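Local coordinates for protein type III restriction-modification enzyme EcoP15I Res subunit (Escherichia coli, PDB 4ZCF) that uses ATP with its helicase-type motor and, together with the Mod subunit, cleaves DNA 25-27 base pairs downstream of one of two inversely oriented recognition sites, at residues N108-I113 and K179-L184; L40-E45 and A218-I223; D169-S174 and D214-V219; K76-D81 and Q247-Y252. All coordinates share one frame; numbering follows the deposited sequence.

Contact 1 of 4, residues N108-I113 and K179-L184; sequences NKFIII and KYIHVL
Phe110 binds strand 180-184 through both of its peptide groups: its N donates to His182 O at 3.1 Å, and its O accepts from Leu184 N at 2.9 Å. The ladder continues at either end, from His182 N to Asn108 O (2.6 Å) and from Ile112 N to Leu184 O (2.7 Å), while the CA-H of Lys109 leans on His182 O and that of Val183 on Phe110 O. This is the parallel pairing expected in the central sheet of a RecA-like helicase domain, between strands 109-113 and 180-186. Apolar contacts follow. With CG placed beside its backbone N (chi1 -51°), the Phe110 ring brings CE1 to 3.6 Å from Ile181 CG2, and helix 90-105 lies over this face. On the other face Ile111 and Leu184 run side by side, with CG2 of the first 4.0 Å from CD2 of the second. The polar element is His182, whose ring bonds through ND1 to Tyr147 OH and NE2 to Ser174 O and sets CD2 4.0 Å from Lys109 CE. Were it an alanine, Tyr147 OH and Ser174 O would probably each lose this partner, and a gap open beside Lys109 CE.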
# COMPACT_ATOMS: atom_id res chain seq x y z
N ASN C 108 8.65 21.26 14.44
CA ASN C 108 7.65 20.70 13.53
C ASN C 108 7.46 19.18 13.61
O ASN C 108 6.67 18.61 12.85
CB ASN C 108 7.92 21.17 12.08
CG ASN C 108 9.17 20.60 11.46
OD1 ASN C 108 10.27 20.67 12.02
ND2 ASN C 108 9.03 20.06 10.25
N LYS C 109 8.18 18.53 14.53
CA LYS C 109 8.13 17.08 14.73
C LYS C 109 7.97 16.73 16.20
O LYS C 109 8.80 17.09 17.03
CB LYS C 109 9.33 16.39 14.04
CG LYS C 109 9.10 16.26 12.54
CD LYS C 109 10.10 15.40 11.84
CE LYS C 109 9.95 15.61 10.36
NZ LYS C 109 10.93 14.79 9.58
N PHE C 110 6.84 16.08 16.51
CA PHE C 110 6.44 15.71 17.87
C PHE C 110 5.98 14.26 17.94
O PHE C 110 5.33 13.77 17.01
CB PHE C 110 5.27 16.62 18.34
CG PHE C 110 5.47 18.12 18.18
CD1 PHE C 110 5.19 18.75 16.97
CD2 PHE C 110 5.86 18.90 19.26
CE1 PHE C 110 5.40 20.13 16.82
CE2 PHE C 110 6.05 20.28 19.11
CZ PHE C 110 5.82 20.89 17.90
N ILE C 111 6.28 13.58 19.06
CA ILE C 111 5.84 12.21 19.32
C ILE C 111 4.79 12.27 20.45
O ILE C 111 5.09 12.77 21.54
CB ILE C 111 7.00 11.19 19.60
CG1 ILE C 111 8.09 11.26 18.49
CG2 ILE C 111 6.44 9.77 19.73
CD1 ILE C 111 9.42 10.37 18.72
N ILE C 112 3.54 11.82 20.17
CA ILE C 112 2.46 11.74 21.16
C ILE C 112 2.47 10.31 21.67
O ILE C 112 2.11 9.39 20.90
CB ILE C 112 1.04 12.11 20.63
CG1 ILE C 112 0.95 13.56 20.16
CG2 ILE C 112 -0.04 11.81 21.69
CD1 ILE C 112 -0.29 13.85 19.32
N ILE C 113 2.88 10.11 22.94
CA ILE C 113 2.92 8.77 23.51
C ILE C 113 1.67 8.49 24.36
O ILE C 113 1.35 9.24 25.29
CB ILE C 113 4.29 8.39 24.11
CG1 ILE C 113 5.41 8.72 23.09
CG2 ILE C 113 4.31 6.89 24.51
CD1 ILE C 113 6.84 8.45 23.48
N LYS C 179 3.97 25.01 6.19
CA LYS C 179 2.62 25.00 6.75
C LYS C 179 2.31 23.69 7.48
O LYS C 179 1.22 23.55 8.04
CB LYS C 179 1.60 25.26 5.65
N TYR C 180 3.25 22.73 7.51
CA TYR C 180 3.00 21.44 8.16
C TYR C 180 3.76 21.16 9.44
O TYR C 180 4.98 21.31 9.50
CB TYR C 180 3.25 20.25 7.20
CG TYR C 180 2.80 20.45 5.77
CD1 TYR C 180 1.47 20.68 5.45
CD2 TYR C 180 3.71 20.31 4.72
CE1 TYR C 180 1.05 20.85 4.13
CE2 TYR C 180 3.30 20.45 3.39
CZ TYR C 180 1.97 20.72 3.10
OH TYR C 180 1.56 20.87 1.79
N ILE C 181 3.01 20.66 10.42
CA ILE C 181 3.50 20.14 11.69
C ILE C 181 3.32 18.62 11.54
O ILE C 181 2.27 18.17 11.07
CB ILE C 181 2.71 20.72 12.90
CG1 ILE C 181 3.04 22.20 13.11
CG2 ILE C 181 2.99 19.93 14.18
CD1 ILE C 181 1.92 23.00 13.68
N HIS C 182 4.36 17.83 11.87
CA HIS C 182 4.35 16.37 11.74
C HIS C 182 4.21 15.70 13.11
O HIS C 182 5.03 15.95 14.00
CB HIS C 182 5.60 15.88 10.98
CG HIS C 182 5.81 16.56 9.65
ND1 HIS C 182 5.06 16.22 8.54
CD2 HIS C 182 6.67 17.55 9.31
CE1 HIS C 182 5.47 17.02 7.57
NE2 HIS C 182 6.45 17.83 7.98
N VAL C 183 3.19 14.86 13.29
CA VAL C 183 2.97 14.21 14.58
C VAL C 183 2.84 12.67 14.58
O VAL C 183 2.00 12.10 13.89
CB VAL C 183 1.91 14.96 15.45
CG1 VAL C 183 0.52 14.89 14.85
CG2 VAL C 183 1.92 14.45 16.88
N LEU C 184 3.70 12.01 15.37
CA LEU C 184 3.71 10.56 15.56
C LEU C 184 2.89 10.12 16.76
O LEU C 184 3.29 10.37 17.90
CB LEU C 184 5.14 10.01 15.65
CG LEU C 184 5.25 8.48 15.54
CD1 LEU C 184 5.14 8.02 14.11
CD2 LEU C 184 6.55 7.98 16.13

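Contact 2 of 4, residues L40-E45 and A218-I223; sequences LLANPE and AVKPFI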
# COMPACT_ATOMS: atom_id res chain seq x y z
N LEU C 40 16.37 19.71 7.02
CA LEU C 40 15.07 19.56 6.39
C LEU C 40 14.20 18.47 7.06
O LEU C 40 12.97 18.55 7.02
CB LEU C 40 15.26 19.26 4.89
CG LEU C 40 15.06 20.44 3.94
CD1 LEU C 40 16.04 20.40 2.81
CD2 LEU C 40 13.67 20.45 3.37
N LEU C 41 14.85 17.48 7.70
CA LEU C 41 14.16 16.35 8.35
C LEU C 41 14.13 16.45 9.87
O LEU C 41 13.21 15.93 10.50
CB LEU C 41 14.80 15.00 7.92
CG LEU C 41 15.14 14.76 6.44
CD1 LEU C 41 16.48 14.19 6.31
CD2 LEU C 41 14.20 13.83 5.82
N ALA C 42 15.17 17.04 10.48
CA ALA C 42 15.24 17.12 11.95
C ALA C 42 14.72 18.44 12.50
O ALA C 42 14.60 19.42 11.77
CB ALA C 42 16.66 16.83 12.45
N ASN C 43 14.40 18.44 13.79
CA ASN C 43 13.91 19.62 14.50
C ASN C 43 15.07 20.56 14.85
O ASN C 43 16.16 20.07 15.13
CB ASN C 43 13.32 19.19 15.85
CG ASN C 43 11.83 19.06 15.95
OD1 ASN C 43 11.04 19.40 15.05
ND2 ASN C 43 11.43 18.57 17.09
N PRO C 44 14.81 21.89 15.00
CA PRO C 44 15.86 22.78 15.52
C PRO C 44 16.13 22.44 16.99
O PRO C 44 15.21 22.02 17.71
CB PRO C 44 15.22 24.18 15.41
CG PRO C 44 14.02 24.01 14.53
CD PRO C 44 13.54 22.63 14.78
N GLU C 45 17.39 22.57 17.44
CA GLU C 45 17.72 22.30 18.83
C GLU C 45 17.35 23.54 19.65
O GLU C 45 17.95 24.60 19.45
CB GLU C 45 19.20 21.96 18.97
N ALA C 218 17.40 10.96 16.26
CA ALA C 218 18.05 11.92 15.34
C ALA C 218 17.15 13.07 14.86
O ALA C 218 17.66 14.11 14.41
CB ALA C 218 18.62 11.18 14.15
N VAL C 219 15.82 12.88 14.93
CA VAL C 219 14.81 13.87 14.54
C VAL C 219 14.75 15.01 15.61
O VAL C 219 14.22 16.09 15.33
CB VAL C 219 13.47 13.12 14.28
CG1 VAL C 219 12.24 13.88 14.79
CG2 VAL C 219 13.32 12.77 12.81
N LYS C 220 15.35 14.76 16.81
CA LYS C 220 15.41 15.64 17.98
C LYS C 220 13.97 15.96 18.38
O LYS C 220 13.49 17.06 18.12
CB LYS C 220 16.27 16.90 17.72
CG LYS C 220 17.75 16.62 17.45
CD LYS C 220 18.41 17.85 16.82
CE LYS C 220 19.62 17.51 15.97
NZ LYS C 220 19.72 18.39 14.78
N PRO C 221 13.21 14.98 18.91
CA PRO C 221 11.78 15.23 19.14
C PRO C 221 11.35 15.88 20.46
O PRO C 221 12.07 15.84 21.45
CB PRO C 221 11.16 13.84 18.98
CG PRO C 221 12.24 12.90 19.40
CD PRO C 221 13.57 13.58 19.24
N PHE C 222 10.11 16.41 20.45
CA PHE C 222 9.40 16.95 21.61
C PHE C 222 8.32 15.90 21.91
O PHE C 222 7.48 15.62 21.05
CB PHE C 222 8.79 18.34 21.30
CG PHE C 222 9.62 19.51 21.77
CD1 PHE C 222 10.89 19.74 21.26
CD2 PHE C 222 9.13 20.38 22.74
CE1 PHE C 222 11.65 20.82 21.70
CE2 PHE C 222 9.90 21.47 23.17
CZ PHE C 222 11.16 21.67 22.66
N ILE C 223 8.39 15.26 23.09
CA ILE C 223 7.47 14.18 23.46
C ILE C 223 6.42 14.57 24.47
O ILE C 223 6.75 15.08 25.52
CB ILE C 223 8.22 12.89 23.90
CG1 ILE C 223 9.25 12.43 22.86
CG2 ILE C 223 7.22 11.78 24.25
CD1 ILE C 223 10.01 11.21 23.23
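Asn43 holds the chain at Val219 and Lys220 with two kinds of donor, one from the backbone and one from the side chain. Its backbone N reaches Val219 O at 2.8 Å, nearly straight at the hydrogen (166°) although tilted 32° from the carbonyl plane. Its CB is directed toward 218-223, and ND2 meets the next carbonyl, Lys220 O, at 2.8 Å in a more bent bond. The same amide also faces the sheet, where ND2 bonds to Lys109 O and OD1 to Asn108 N, so both ends of this buried group are satisfied and its rotation is fixed.

The positive phi of Lys220 (57°), just after the helix, probably helps to turn two successive carbonyls to Asn43. Its aliphatic part then lies along the asparagine backbone, with CD 3.6 Å from Asn43 O. Val219 adds a looser contact, CG2 to Leu41 O at 3.9 Å, and beside it Ala42 CB rests 3.5 Å from Ala218 O.

The arrangement ties the end of helix 36-41 to the link between helix 212-217 and strand 222-226. That strand runs between 109-113 and 248-253 in the parallel sheet and ends at Asp226, an AMP-binding residue of the DExH-type helicase motif II.

Contact 3 of 4, residues D169-S174 and D214-V219; sequences DFVEAS and DALRAV
Arg217 NH1 makes a salt bridge to Asp214 OD1 at 2.7 Å, one turn earlier, on the side of helix 212-217 turned from helix 165-172. Between the two helices the contact is apolar. With CG trans to the backbone N (chi1 173°), the Phe170 ring extends across the Leu216 side chain at about a right angle, bringing CD2 of Phe170 to 3.7 Å from CD2 of Leu216. Further round, CE2 of Phe170 lies 4.0 Å from Val219 CG1. The two helices belong to the alpha layer of an alpha/beta P-loop NTPase fold: each lies in a beta-alpha-beta crossover, leading into strand 180-186 and strand 222-226 respectively, and Phe170 and Leu216 both rest on Ile111 and Leu184 of the sheet. Lys109 NZ, from the same sheet, bonds to Phe170 O and Ala173 O at the end of helix 165-172. Val171 packs further from the strands, its CG2 3.9 Å from Ala215 CB and 4.2 Å from Val219 CG2. Trimming this valine to an alanine is likely to open a gap facing Ala215 and to leave that Val219 methyl with poorer support.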
# COMPACT_ATOMS: atom_id res chain seq x y z
N ASP C 169 7.83 7.38 7.25
CA ASP C 169 7.16 8.62 6.82
C ASP C 169 7.36 9.82 7.74
O ASP C 169 7.47 10.93 7.24
CB ASP C 169 5.65 8.38 6.66
CG ASP C 169 5.24 7.33 5.64
OD1 ASP C 169 6.11 6.91 4.83
OD2 ASP C 169 4.06 6.94 5.64
N PHE C 170 7.35 9.61 9.07
CA PHE C 170 7.51 10.69 10.04
C PHE C 170 8.95 11.20 9.99
O PHE C 170 9.16 12.41 9.90
CB PHE C 170 7.09 10.24 11.47
CG PHE C 170 7.38 11.22 12.60
CD1 PHE C 170 6.51 12.27 12.86
CD2 PHE C 170 8.50 11.06 13.42
CE1 PHE C 170 6.76 13.16 13.92
CE2 PHE C 170 8.74 11.94 14.48
CZ PHE C 170 7.88 12.99 14.71
N VAL C 171 9.92 10.29 10.05
CA VAL C 171 11.35 10.59 10.00
C VAL C 171 11.70 11.28 8.64
O VAL C 171 12.30 12.36 8.64
CB VAL C 171 12.18 9.30 10.28
CG1 VAL C 171 13.64 9.45 9.83
CG2 VAL C 171 12.12 8.92 11.76
N GLU C 172 11.25 10.68 7.51
CA GLU C 172 11.47 11.14 6.14
C GLU C 172 10.75 12.43 5.67
O GLU C 172 11.16 13.00 4.65
CB GLU C 172 11.25 9.99 5.14
CG GLU C 172 12.33 8.91 5.18
CD GLU C 172 13.78 9.36 5.02
OE1 GLU C 172 14.03 10.33 4.27
OE2 GLU C 172 14.66 8.71 5.62
N ALA C 173 9.68 12.85 6.37
CA ALA C 173 8.86 14.04 6.08
C ALA C 173 9.66 15.34 6.13
O ALA C 173 10.41 15.59 7.07
CB ALA C 173 7.68 14.12 7.04
N SER C 174 9.51 16.17 5.08
CA SER C 174 10.21 17.44 4.87
C SER C 174 9.65 18.61 5.68
O SER C 174 8.43 18.69 5.87
CB SER C 174 10.24 17.78 3.38
OG SER C 174 10.66 19.11 3.12
N ASP C 214 16.91 4.89 16.63
CA ASP C 214 18.04 5.77 16.23
C ASP C 214 17.56 6.83 15.22
O ASP C 214 18.05 7.97 15.24
CB ASP C 214 19.18 4.95 15.60
CG ASP C 214 19.89 3.99 16.53
OD1 ASP C 214 19.89 4.23 17.75
OD2 ASP C 214 20.49 3.02 16.02
N ALA C 215 16.60 6.45 14.36
CA ALA C 215 16.03 7.37 13.38
C ALA C 215 15.17 8.43 14.08
O ALA C 215 15.26 9.60 13.70
CB ALA C 215 15.21 6.60 12.37
N LEU C 216 14.37 8.04 15.11
CA LEU C 216 13.51 8.95 15.88
C LEU C 216 14.32 9.84 16.80
O LEU C 216 14.00 11.03 16.93
CB LEU C 216 12.41 8.21 16.64
CG LEU C 216 11.32 7.52 15.79
CD1 LEU C 216 10.76 6.34 16.50
CD2 LEU C 216 10.22 8.46 15.43
N ARG C 217 15.38 9.29 17.42
CA ARG C 217 16.28 10.06 18.28
C ARG C 217 16.92 11.23 17.50
O ARG C 217 16.91 12.36 17.99
CB ARG C 217 17.33 9.14 18.91
CG ARG C 217 18.29 9.89 19.83
CD ARG C 217 19.55 9.12 20.14
NE ARG C 217 19.28 7.86 20.84
CZ ARG C 217 19.56 6.66 20.36
NH1 ARG C 217 20.13 6.53 19.17
NH2 ARG C 217 19.28 5.57 21.07
N ALA C 218 17.40 10.96 16.26
CA ALA C 218 18.05 11.92 15.34
C ALA C 218 17.15 13.07 14.86
O ALA C 218 17.66 14.11 14.41
CB ALA C 218 18.62 11.18 14.15
N VAL C 219 15.82 12.88 14.93
CA VAL C 219 14.81 13.87 14.54
C VAL C 219 14.75 15.01 15.61
O VAL C 219 14.22 16.09 15.33
CB VAL C 219 13.47 13.12 14.28
CG1 VAL C 219 12.24 13.88 14.79
CG2 VAL C 219 13.32 12.77 12.81

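Contact 4 of 4, residues K76-D81 and Q247-Y252; sequences KSNIID and QYIIRY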
# COMPACT_ATOMS: atom_id res chain seq x y z
N LYS C 76 17.57 20.08 36.61
CA LYS C 76 18.39 19.02 36.00
C LYS C 76 17.46 17.90 35.43
O LYS C 76 17.73 16.71 35.58
CB LYS C 76 19.37 18.46 37.04
N SER C 77 16.35 18.32 34.77
CA SER C 77 15.30 17.46 34.21
C SER C 77 14.55 18.22 33.13
O SER C 77 14.12 19.35 33.37
CB SER C 77 14.34 17.02 35.32
OG SER C 77 13.17 16.37 34.85
N ASN C 78 14.41 17.61 31.94
CA ASN C 78 13.71 18.23 30.79
C ASN C 78 12.22 17.87 30.76
O ASN C 78 11.53 18.13 29.78
CB ASN C 78 14.42 17.93 29.45
CG ASN C 78 14.60 16.46 29.08
OD1 ASN C 78 14.25 15.53 29.82
ND2 ASN C 78 15.17 16.23 27.92
N ILE C 79 11.72 17.30 31.87
CA ILE C 79 10.34 16.91 32.04
C ILE C 79 9.51 18.04 32.63
O ILE C 79 9.76 18.47 33.76
CB ILE C 79 10.23 15.57 32.81
CG1 ILE C 79 10.97 14.44 32.05
CG2 ILE C 79 8.77 15.21 33.10
CD1 ILE C 79 11.34 13.25 32.88
N ILE C 80 8.52 18.51 31.87
CA ILE C 80 7.57 19.55 32.27
C ILE C 80 6.21 18.86 32.57
O ILE C 80 5.78 18.00 31.79
CB ILE C 80 7.49 20.65 31.17
CG1 ILE C 80 8.89 21.23 30.87
CG2 ILE C 80 6.49 21.75 31.54
CD1 ILE C 80 9.07 21.83 29.51
N ASP C 81 5.57 19.22 33.70
CA ASP C 81 4.29 18.61 34.08
C ASP C 81 3.10 19.54 34.07
O ASP C 81 3.18 20.67 34.55
CB ASP C 81 4.39 17.88 35.41
CG ASP C 81 5.38 16.74 35.39
OD1 ASP C 81 5.50 16.08 34.33
OD2 ASP C 81 6.02 16.49 36.43
N GLN C 247 14.19 16.31 23.33
CA GLN C 247 14.58 17.66 23.74
C GLN C 247 13.95 18.01 25.07
O GLN C 247 14.66 18.46 25.97
CB GLN C 247 14.25 18.71 22.66
CG GLN C 247 15.26 18.79 21.53
CD GLN C 247 14.85 19.78 20.48
OE1 GLN C 247 14.98 21.00 20.64
NE2 GLN C 247 14.35 19.30 19.36
N TYR C 248 12.62 17.77 25.21
CA TYR C 248 11.78 18.03 26.39
C TYR C 248 10.58 17.11 26.36
O TYR C 248 10.05 16.81 25.29
CB TYR C 248 11.26 19.49 26.39
CG TYR C 248 12.33 20.52 26.67
CD1 TYR C 248 13.07 21.08 25.63
CD2 TYR C 248 12.61 20.94 27.97
CE1 TYR C 248 14.09 22.00 25.88
CE2 TYR C 248 13.62 21.86 28.23
CZ TYR C 248 14.36 22.38 27.18
OH TYR C 248 15.37 23.27 27.43
N ILE C 249 10.12 16.69 27.55
CA ILE C 249 8.96 15.81 27.72
C ILE C 249 7.84 16.53 28.51
O ILE C 249 8.05 16.90 29.66
CB ILE C 249 9.37 14.44 28.36
CG1 ILE C 249 10.37 13.66 27.46
CG2 ILE C 249 8.15 13.58 28.67
CD1 ILE C 249 11.40 12.91 28.22
N ILE C 250 6.65 16.69 27.89
CA ILE C 250 5.51 17.33 28.54
C ILE C 250 4.45 16.28 28.91
O ILE C 250 3.84 15.72 28.00
CB ILE C 250 4.94 18.58 27.80
CG1 ILE C 250 6.03 19.42 27.08
CG2 ILE C 250 4.18 19.45 28.80
CD1 ILE C 250 6.39 19.05 25.66
N ARG C 251 4.27 15.99 30.23
CA ARG C 251 3.34 14.96 30.74
C ARG C 251 1.99 15.56 31.11
O ARG C 251 1.94 16.59 31.79
CB ARG C 251 3.92 14.18 31.93
CG ARG C 251 5.35 13.65 31.74
CD ARG C 251 5.80 12.77 32.91
NE ARG C 251 5.85 13.49 34.19
CZ ARG C 251 6.08 12.94 35.38
NH1 ARG C 251 6.30 11.63 35.48
NH2 ARG C 251 6.08 13.69 36.47
N TYR C 252 0.90 14.91 30.68
CA TYR C 252 -0.46 15.42 30.89
C TYR C 252 -1.34 14.39 31.51
O TYR C 252 -1.49 13.29 30.97
CB TYR C 252 -1.09 15.86 29.55
CG TYR C 252 -0.41 17.06 28.93
CD1 TYR C 252 0.74 16.91 28.15
CD2 TYR C 252 -0.96 18.33 29.06
CE1 TYR C 252 1.34 18.00 27.54
CE2 TYR C 252 -0.35 19.44 28.46
CZ TYR C 252 0.81 19.27 27.72
OH TYR C 252 1.43 20.34 27.15
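Asp81 and Arg251 run alongside each other from neighbouring strands and meet in a two-pronged salt bridge. The guanidinium presents its NE side to the carboxylate, with Arg251 NE 2.6 Å from Asp81 OD1 and Arg251 NH2 2.8 Å from Asp81 OD2. Both oxygens lie close to the guanidinium plane, but the carboxylate is turned 33° against it. The bend at chi3 of Arg251 (-63°) swings NE toward Asp81 and puts it 3.6 Å from Ile79 CG2. Asp81 OD2 has a second partner in Lys261 N, which would help to hold the carboxylate in place.

Beneath the pair the strands are joined in parallel register, with bonds such as Ile80 N to Ile249 O and Arg251 N to Ile80 O. In the RecA-like helicase fold, strand 79-84 leads into the P-loop that carries Lys90 and Thr91, and strand 248-253 runs next to it.

Ile79 and Ile249 lie alongside one another on the face of the salt bridge, CG1 of the first 4.0 Å from CB of the second, with Trp238 of helix 236-242 against both. On the other face Ile80 slants across Tyr248, its CD1 4.0 Å from CD2 of the ring. At the N-terminal end of the pairing, Asn78 ND2 bonds to Gln247 O at 3.0 Å, coming from well above the carbonyl plane, 69° out of it.

How the contacts relate
All four contacts serve one alpha/beta domain. Contacts 1 and 4 are strand pairings in different parts of the same parallel sheet, their centres about 17 Å apart; strand 222-226, which contact 2 reaches, lies between them and bonds to a strand of each. Contact 3 lies in the helical layer packed on one face of the sheet, two helices joined through hydrocarbon groups, and it shares Ala218 and Val219 with contact 2, where polar bonds from a loop take over. Contacts 1, 2 and 3 are buried and meet around Lys109, whereas contact 4 is partly exposed at its Asn78 end. The chemistry differs accordingly: contact 1 adds a buried histidine to its backbone ladder, contact 4 a salt bridge.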